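Local coordinates for ABC transporter periplasmic peptide-binding protein (Pseudoalteromonas, PDB 4QFL) that binds dipeptides in the periplasm, here caught with Ala-Phe, and probably hands them to an ABC transporter for uptake, at residues A[307-312]-A[364-369]; A[295-298]-A[303-306]; A[311-316]-A[403-408]. All coordinates share one frame; numbering follows the deposited sequence.

Contact 1 of 3, residues A[307-312]-A[364-369]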
loop_
_atom_site.group_PDB
_atom_site.type_symbol
_atom_site.label_atom_id
_atom_site.label_comp_id
_atom_site.label_asym_id
_atom_site.label_seq_id
_atom_site.Cartn_x
_atom_site.Cartn_y
_atom_site.Cartn_z
ATOM N N LEU A 307 -16.396 -17.584 15.622
ATOM C CA LEU A 307 -15.971 -18.168 14.361
ATOM C C LEU A 307 -17.163 -18.720 13.595
ATOM O O LEU A 307 -17.290 -18.471 12.397
ATOM C CB LEU A 307 -14.914 -19.249 14.583
ATOM C CG LEU A 307 -14.364 -19.960 13.340
ATOM C CD1 LEU A 307 -13.930 -18.986 12.244
ATOM C CD2 LEU A 307 -13.212 -20.874 13.733
ATOM N N LYS A 308 -18.045 -19.446 14.283
ATOM C CA LYS A 308 -19.225 -20.019 13.636
ATOM C C LYS A 308 -20.048 -18.963 12.925
ATOM O O LYS A 308 -20.687 -19.236 11.910
ATOM C CB LYS A 308 -20.106 -20.759 14.641
ATOM C CG LYS A 308 -19.784 -22.239 14.787
ATOM C CD LYS A 308 -21.055 -23.081 14.703
ATOM C CE LYS A 308 -20.767 -24.566 14.925
ATOM N NZ LYS A 308 -20.125 -25.246 13.754
ATOM N N VAL A 309 -20.047 -17.756 13.468
ATOM C CA VAL A 309 -20.781 -16.668 12.857
ATOM C C VAL A 309 -20.043 -16.229 11.606
ATOM O O VAL A 309 -20.650 -16.040 10.553
ATOM C CB VAL A 309 -20.913 -15.487 13.814
ATOM C CG1 VAL A 309 -21.176 -14.201 13.047
ATOM C CG2 VAL A 309 -22.010 -15.750 14.816
ATOM N N ARG A 310 -18.730 -16.073 11.725
ATOM C CA ARG A 310 -17.932 -15.640 10.589
ATOM C C ARG A 310 -18.100 -16.627 9.449
ATOM O O ARG A 310 -18.277 -16.231 8.295
ATOM C CB ARG A 310 -16.459 -15.453 10.975
ATOM C CG ARG A 310 -16.246 -14.258 11.897
ATOM C CD ARG A 310 -14.787 -13.838 12.021
ATOM N NE ARG A 310 -13.919 -14.917 12.487
ATOM C CZ ARG A 310 -13.726 -15.251 13.763
ATOM N NH1 ARG A 310 -14.355 -14.615 14.734
ATOM N NH2 ARG A 310 -12.900 -16.241 14.065
ATOM N N GLN A 311 -18.072 -17.913 9.783
ATOM C CA GLN A 311 -18.295 -18.973 8.804
ATOM C C GLN A 311 -19.697 -18.882 8.193
ATOM O O GLN A 311 -19.865 -18.976 6.978
ATOM C CB GLN A 311 -18.080 -20.336 9.454
ATOM C CG GLN A 311 -16.703 -20.491 10.060
ATOM C CD GLN A 311 -16.572 -21.720 10.939
ATOM O OE1 GLN A 311 -15.479 -22.042 11.403
ATOM N NE2 GLN A 311 -17.684 -22.410 11.174
ATOM N N ALA A 312 -20.705 -18.690 9.039
ATOM C CA ALA A 312 -22.071 -18.539 8.558
ATOM C C ALA A 312 -22.220 -17.403 7.531
ATOM O O ALA A 312 -22.855 -17.585 6.496
ATOM C CB ALA A 312 -23.029 -18.350 9.727
ATOM N N THR A 364 -28.334 -20.003 12.748
ATOM C CA THR A 364 -29.101 -20.721 13.755
ATOM C C THR A 364 -28.253 -21.920 14.165
ATOM O O THR A 364 -28.032 -22.814 13.356
ATOM C CB THR A 364 -30.435 -21.213 13.175
ATOM O OG1 THR A 364 -30.198 -22.326 12.312
ATOM C CG2 THR A 364 -31.086 -20.127 12.354
ATOM N N GLU A 365 -27.782 -21.927 15.409
ATOM C CA GLU A 365 -26.745 -22.855 15.863
ATOM C C GLU A 365 -25.531 -22.001 16.162
ATOM O O GLU A 365 -24.405 -22.477 16.325
ATOM C CB GLU A 365 -26.408 -23.881 14.787
ATOM C CG GLU A 365 -25.271 -24.809 15.125
ATOM C CD GLU A 365 -24.815 -25.591 13.913
ATOM O OE1 GLU A 365 -25.685 -26.187 13.235
ATOM O OE2 GLU A 365 -23.595 -25.597 13.630
ATOM N N ALA A 366 -25.792 -20.706 16.205
ATOM C CA ALA A 366 -24.791 -19.723 16.541
ATOM C C ALA A 366 -25.274 -18.763 17.629
ATOM O O ALA A 366 -24.449 -18.116 18.268
ATOM C CB ALA A 366 -24.362 -18.948 15.293
ATOM N N GLY A 367 -26.586 -18.659 17.864
ATOM C CA GLY A 367 -27.626 -19.401 17.175
ATOM C C GLY A 367 -28.652 -18.421 16.663
ATOM O O GLY A 367 -29.853 -18.531 16.945
ATOM N N TYR A 368 -28.147 -17.456 15.901
ATOM C CA TYR A 368 -28.904 -16.305 15.425
ATOM C C TYR A 368 -29.980 -16.663 14.409
ATOM O O TYR A 368 -29.826 -16.412 13.210
ATOM C CB TYR A 368 -27.934 -15.288 14.826
ATOM C CG TYR A 368 -27.188 -14.499 15.877
ATOM C CD1 TYR A 368 -25.992 -14.967 16.426
ATOM C CD2 TYR A 368 -27.689 -13.283 16.329
ATOM C CE1 TYR A 368 -25.313 -14.226 17.402
ATOM C CE2 TYR A 368 -27.027 -12.538 17.287
ATOM C CZ TYR A 368 -25.844 -13.005 17.827
ATOM O OH TYR A 368 -25.221 -12.224 18.786
ATOM N N GLU A 369 -31.075 -17.235 14.899
ATOM C CA GLU A 369 -32.172 -17.643 14.032
ATOM C C GLU A 369 -32.845 -16.439 13.375
ATOM O O GLU A 369 -32.954 -16.371 12.150
ATOM C CB GLU A 369 -33.185 -18.486 14.808
ATOM C CG GLU A 369 -32.561 -19.614 15.610
ATOM C CD GLU A 369 -33.597 -20.512 16.262
ATOM O OE1 GLU A 369 -34.734 -20.586 15.739
ATOM O OE2 GLU A 369 -33.274 -21.139 17.301
#

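Contact 2 of 3, residues A[295-298]-A[303-306]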
loop_
_atom_site.group_PDB
_atom_site.type_symbol
_atom_site.label_atom_id
_atom_site.label_comp_id
_atom_site.label_asym_id
_atom_site.label_seq_id
_atom_site.Cartn_x
_atom_site.Cartn_y
_atom_site.Cartn_z
ATOM N N TRP A 295 -13.096 -9.347 2.637
ATOM C CA TRP A 295 -14.098 -8.863 3.582
ATOM C C TRP A 295 -13.560 -9.123 4.987
ATOM O O TRP A 295 -13.477 -10.276 5.431
ATOM C CB TRP A 295 -15.399 -9.640 3.380
ATOM C CG TRP A 295 -16.607 -9.150 4.135
ATOM C CD1 TRP A 295 -16.835 -7.896 4.605
ATOM C CD2 TRP A 295 -17.761 -9.923 4.467
ATOM N NE1 TRP A 295 -18.062 -7.844 5.222
ATOM C CE2 TRP A 295 -18.648 -9.077 5.149
ATOM C CE3 TRP A 295 -18.124 -11.254 4.255
ATOM C CZ2 TRP A 295 -19.882 -9.510 5.619
ATOM C CZ3 TRP A 295 -19.349 -11.689 4.724
ATOM C CH2 TRP A 295 -20.213 -10.818 5.400
ATOM N N ALA A 296 -13.171 -8.062 5.677
ATOM C CA ALA A 296 -12.603 -8.216 7.006
ATOM C C ALA A 296 -13.669 -8.069 8.080
ATOM O O ALA A 296 -14.491 -7.168 8.014
ATOM C CB ALA A 296 -11.494 -7.204 7.225
ATOM N N PHE A 297 -13.640 -8.962 9.063
ATOM C CA PHE A 297 -14.496 -8.856 10.239
ATOM C C PHE A 297 -13.761 -8.246 11.430
ATOM O O PHE A 297 -12.595 -8.533 11.668
ATOM C CB PHE A 297 -15.012 -10.233 10.626
ATOM C CG PHE A 297 -15.788 -10.904 9.543
ATOM C CD1 PHE A 297 -17.093 -10.532 9.281
ATOM C CD2 PHE A 297 -15.210 -11.905 8.783
ATOM C CE1 PHE A 297 -17.813 -11.145 8.284
ATOM C CE2 PHE A 297 -15.927 -12.531 7.790
ATOM C CZ PHE A 297 -17.233 -12.150 7.541
ATOM N N ASN A 298 -14.455 -7.403 12.185
ATOM C CA ASN A 298 -13.930 -6.910 13.452
ATOM C C ASN A 298 -14.047 -8.031 14.485
ATOM O O ASN A 298 -15.063 -8.155 15.168
ATOM C CB ASN A 298 -14.736 -5.682 13.873
ATOM C CG ASN A 298 -14.147 -4.966 15.059
ATOM O OD1 ASN A 298 -14.445 -3.797 15.293
ATOM N ND2 ASN A 298 -13.330 -5.655 15.821
ATOM N N PRO A 303 -21.358 -10.234 17.131
ATOM C CA PRO A 303 -21.118 -11.684 17.125
ATOM C C PRO A 303 -19.936 -12.092 16.256
ATOM O O PRO A 303 -19.745 -13.274 15.988
ATOM C CB PRO A 303 -22.396 -12.229 16.496
ATOM C CG PRO A 303 -22.817 -11.157 15.569
ATOM C CD PRO A 303 -22.466 -9.863 16.236
ATOM N N PHE A 304 -19.145 -11.123 15.825
ATOM C CA PHE A 304 -18.129 -11.383 14.816
ATOM C C PHE A 304 -16.882 -11.999 15.440
ATOM O O PHE A 304 -16.009 -12.491 14.730
ATOM C CB PHE A 304 -17.849 -10.099 14.005
ATOM C CG PHE A 304 -19.108 -9.393 13.577
ATOM C CD1 PHE A 304 -19.935 -9.951 12.616
ATOM C CD2 PHE A 304 -19.507 -8.218 14.189
ATOM C CE1 PHE A 304 -21.117 -9.328 12.247
ATOM C CE2 PHE A 304 -20.687 -7.589 13.825
ATOM C CZ PHE A 304 -21.495 -8.144 12.852
ATOM N N ASP A 305 -16.822 -11.995 16.770
ATOM C CA ASP A 305 -15.765 -12.699 17.489
ATOM C C ASP A 305 -16.041 -14.203 17.516
ATOM O O ASP A 305 -15.229 -14.991 17.999
ATOM C CB ASP A 305 -15.611 -12.144 18.905
ATOM C CG ASP A 305 -16.820 -12.408 19.772
ATOM O OD1 ASP A 305 -17.934 -12.526 19.223
ATOM O OD2 ASP A 305 -16.663 -12.492 21.013
ATOM N N ASN A 306 -17.190 -14.595 16.980
ATOM C CA ASN A 306 -17.593 -15.987 16.977
ATOM C C ASN A 306 -17.313 -16.630 15.636
ATOM O O ASN A 306 -17.918 -16.276 14.627
ATOM C CB ASN A 306 -19.079 -16.084 17.279
ATOM C CG ASN A 306 -19.542 -17.491 17.422
ATOM O OD1 ASN A 306 -18.895 -18.416 16.945
ATOM N ND2 ASN A 306 -20.671 -17.675 18.082
#

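Contact 3 of 3, residues A[311-316]-A[403-408]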
loop_
_atom_site.group_PDB
_atom_site.type_symbol
_atom_site.label_atom_id
_atom_site.label_comp_id
_atom_site.label_asym_id
_atom_site.label_seq_id
_atom_site.Cartn_x
_atom_site.Cartn_y
_atom_site.Cartn_z
ATOM N N GLN A 311 -18.072 -17.913 9.783
ATOM C CA GLN A 311 -18.295 -18.973 8.804
ATOM C C GLN A 311 -19.697 -18.882 8.193
ATOM O O GLN A 311 -19.865 -18.976 6.978
ATOM C CB GLN A 311 -18.080 -20.336 9.454
ATOM C CG GLN A 311 -16.703 -20.491 10.060
ATOM C CD GLN A 311 -16.572 -21.720 10.939
ATOM O OE1 GLN A 311 -15.479 -22.042 11.403
ATOM N NE2 GLN A 311 -17.684 -22.410 11.174
ATOM N N ALA A 312 -20.705 -18.690 9.039
ATOM C CA ALA A 312 -22.071 -18.539 8.558
ATOM C C ALA A 312 -22.220 -17.403 7.531
ATOM O O ALA A 312 -22.855 -17.585 6.496
ATOM C CB ALA A 312 -23.029 -18.350 9.727
ATOM N N LEU A 313 -21.631 -16.244 7.799
ATOM C CA LEU A 313 -21.800 -15.086 6.925
ATOM C C LEU A 313 -21.164 -15.272 5.540
ATOM O O LEU A 313 -21.728 -14.877 4.519
ATOM C CB LEU A 313 -21.214 -13.834 7.577
ATOM C CG LEU A 313 -21.905 -13.212 8.792
ATOM C CD1 LEU A 313 -20.943 -12.292 9.526
ATOM C CD2 LEU A 313 -23.159 -12.457 8.389
ATOM N N VAL A 314 -19.971 -15.850 5.524
ATOM C CA VAL A 314 -19.234 -16.068 4.287
ATOM C C VAL A 314 -19.997 -16.952 3.296
ATOM O O VAL A 314 -19.987 -16.683 2.092
ATOM C CB VAL A 314 -17.850 -16.691 4.561
ATOM C CG1 VAL A 314 -17.243 -17.208 3.279
ATOM C CG2 VAL A 314 -16.925 -15.671 5.221
ATOM N N HIS A 315 -20.653 -18.000 3.800
ATOM C CA HIS A 315 -21.366 -18.950 2.939
ATOM C C HIS A 315 -22.571 -18.324 2.229
ATOM O O HIS A 315 -23.112 -18.898 1.285
ATOM C CB HIS A 315 -21.805 -20.188 3.734
ATOM C CG HIS A 315 -20.703 -21.172 3.994
ATOM N ND1 HIS A 315 -19.933 -21.717 2.989
ATOM C CD2 HIS A 315 -20.254 -21.725 5.147
ATOM C CE1 HIS A 315 -19.052 -22.552 3.509
ATOM N NE2 HIS A 315 -19.225 -22.575 4.818
ATOM N N ALA A 316 -22.981 -17.146 2.678
ATOM C CA ALA A 316 -24.149 -16.479 2.123
ATOM C C ALA A 316 -23.801 -15.649 0.892
ATOM O O ALA A 316 -24.688 -15.099 0.235
ATOM C CB ALA A 316 -24.780 -15.603 3.175
ATOM N N ILE A 403 -30.597 -14.767 4.300
ATOM C CA ILE A 403 -30.465 -15.613 5.468
ATOM C C ILE A 403 -30.866 -14.819 6.697
ATOM O O ILE A 403 -30.748 -15.304 7.820
ATOM C CB ILE A 403 -29.040 -16.118 5.656
ATOM C CG1 ILE A 403 -28.075 -14.943 5.819
ATOM C CG2 ILE A 403 -28.640 -16.985 4.492
ATOM C CD1 ILE A 403 -26.706 -15.363 6.295
ATOM N N GLY A 404 -31.320 -13.588 6.482
ATOM C CA GLY A 404 -31.857 -12.782 7.558
ATOM C C GLY A 404 -30.872 -11.861 8.250
ATOM O O GLY A 404 -31.126 -11.400 9.373
ATOM N N VAL A 405 -29.749 -11.583 7.595
ATOM C CA VAL A 405 -28.816 -10.590 8.116
ATOM C C VAL A 405 -29.030 -9.231 7.454
ATOM O O VAL A 405 -28.914 -9.089 6.233
ATOM C CB VAL A 405 -27.353 -11.028 7.984
ATOM C CG1 VAL A 405 -26.434 -9.993 8.639
ATOM C CG2 VAL A 405 -27.160 -12.387 8.621
ATOM N N ASN A 406 -29.349 -8.245 8.285
ATOM C CA ASN A 406 -29.729 -6.910 7.852
ATOM C C ASN A 406 -28.503 -6.021 7.788
ATOM O O ASN A 406 -28.024 -5.522 8.803
ATOM C CB ASN A 406 -30.794 -6.341 8.811
ATOM C CG ASN A 406 -31.055 -4.851 8.613
ATOM O OD1 ASN A 406 -31.156 -4.355 7.484
ATOM N ND2 ASN A 406 -31.175 -4.126 9.723
ATOM N N VAL A 407 -27.982 -5.847 6.582
ATOM C CA VAL A 407 -26.772 -5.062 6.390
ATOM C C VAL A 407 -27.079 -3.587 6.186
ATOM O O VAL A 407 -27.949 -3.219 5.394
ATOM C CB VAL A 407 -25.961 -5.560 5.172
ATOM C CG1 VAL A 407 -24.800 -4.627 4.907
ATOM C CG2 VAL A 407 -25.471 -6.974 5.394
ATOM N N ASN A 408 -26.358 -2.736 6.901
ATOM C CA ASN A 408 -26.340 -1.329 6.565
ATOM C C ASN A 408 -24.950 -0.997 6.032
ATOM O O ASN A 408 -23.951 -1.507 6.533
ATOM C CB ASN A 408 -26.683 -0.480 7.778
ATOM C CG ASN A 408 -25.598 -0.510 8.829
ATOM O OD1 ASN A 408 -25.321 -1.552 9.422
ATOM N ND2 ASN A 408 -24.981 0.637 9.072
#

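Contact 1 of 3, residues A[307-312]-A[364-369]
K308 and E365 supply the charged part of this contact. The lysine chain bends at chi2 and again at chi4 (-75°), and this brings its end across the glutamate at a slant. Its NZ lies 3.5 Å from OE2 of E365, a salt bridge at the long end of the range. The methylene CE of K308 comes nearer to that same OE2, at 3.3 Å, so the pair meets as much through the aliphatic arm as through the ammonium. E365 reaches over with an extended chain, CG anti to the backbone N (chi1 175°), and OE1 forms a salt bridge with NZ of K361, a second lysine. Long, flexible charged residues suit this exposed surface.

Beneath the charges the contact turns apolar. V309 is buried, and its CG2 branch does the touching: it meets CB of A366 at 4.0 Å and the Y368 ring at CD1, 4.4 Å away. A366 is small enough to let the backbones approach, with CA of V309 and CA of A366 6.2 Å apart. The chain then passes through a cis peptide into G367, and Y368 forms the centre of an inverse gamma turn.

The contact joins the start of helix 307-314 to the loop between helix 356-363 and strand 373-378, at the surface of this family 5 solute-binding protein. A312 packs on L362 and L363 of helix 356-363, while Y368 meets F372 edge-to-face.

Contact 2 of 3, residues A[295-298]-A[303-306]
CB of F304 rests 3.6 Å from the backbone O of N298 and 4.4 Å from CB of F297. The two phenylalanines meet again farther out, where CD1 of F297 lies 4.4 Å from CD1 of F304, the rings set obliquely and presenting neither face nor edge. F304 starts out toward residues 295-298, but with CG anti to its own carbonyl carbon (chi1 -46°) the far end of its ring leads away, to pack on D427 and M374. The F297 ring takes a different course, and its CE1 lies 3.6 Å above the W295 indole plane, nearer its margin than its middle. Large apolar rings suit this buried corner, where each has several neighbours to cover.

Here the chain leaves strand 291-297 and doubles back to enter helix 307-314. The return is a type I beta turn from P303 to N306, closed by N306 N bonding to P303 O at 3.0 Å. N306 occupies the N-cap of the helix, and its OD1 makes a weak hydrogen bond to N of K308.

Within the turn, CD of P303 lies over the outer part of one face of the F304 ring, 3.7 Å above its plane, and a cis peptide precedes this proline. Along 295-298, backbone hydrogen bonds join F297 to P499 and N298 to D427, fixing the course of the chain where F304 meets it. One residue earlier, A296 is bonded to V429 of strand 428-434.

Contact 3 of 3, residues A[311-316]-A[403-408]
L313 reaches from helix 307-314 to V405 with one of its two methyl branches. At its root, CB packs 3.9 Å from CH2 of W295, on the side of the helix that faces strand 291-297. The first torsion (chi1 -70°) turns CG away from the carbonyl carbon, and here the chain forks. CD1 turns back to the aromatic residues and comes within 3.6 Å of CE1 of F297. CD2 points the other way, to residues 403-408, where it meets both methyls of V405: CG2 at 4.0 Å and CG1 at 4.1 Å. The two side chains cross at about a right angle, with the leucine tip set against the fork of the valine. A branched leucine suits this place because it can fill two neighbourhoods at once.

Nearby, I403 closes the other end of the contact. Its CD1 lies 3.7 Å from CB of A316, the shortest approach between the segments. This reach has a price: CG1 sits between the backbone N and the carbonyl carbon (chi1 60°), the crowded position. A316 presents a single methyl, which lets the isoleucine tip come in close. Between I403 and V405, G404 ends helix 389-401 in a Schellman motif; its positive phi suits glycine, and the chain turns there into strand 406-410. L400 of that helix touches L313, A316 and V405, and L363 touches I403 and V405.

The closest approaches are all between hydrocarbon groups, with no polar bond between the two segments, so the contact depends on shape and exclusion of water.

Helix 307-314 carries contacts 1 and 3, which share Q311 and A312 and have centres 9 Å apart. Contact 2 lies just before it in the chain, its centre 11 Å from each of the others. NH1 of R310 probably hydrogen-bonds to O of F304 at 2.7 Å, tying the helix back to the turn of contact 2, while CB of P303 meets OH of Y368 at 3.6 Å. L313 of contact 3 closes on F304, CD1 to CD1, at 4.0 Å. For contact 2 the N298 side chain is about 14 Å from the bound phenylalanine, and no touching residue of the three contacts lines the pocket. Strand 428-434, paired with 291-297, supplies the pocket residues L431, G432, W433 and A434.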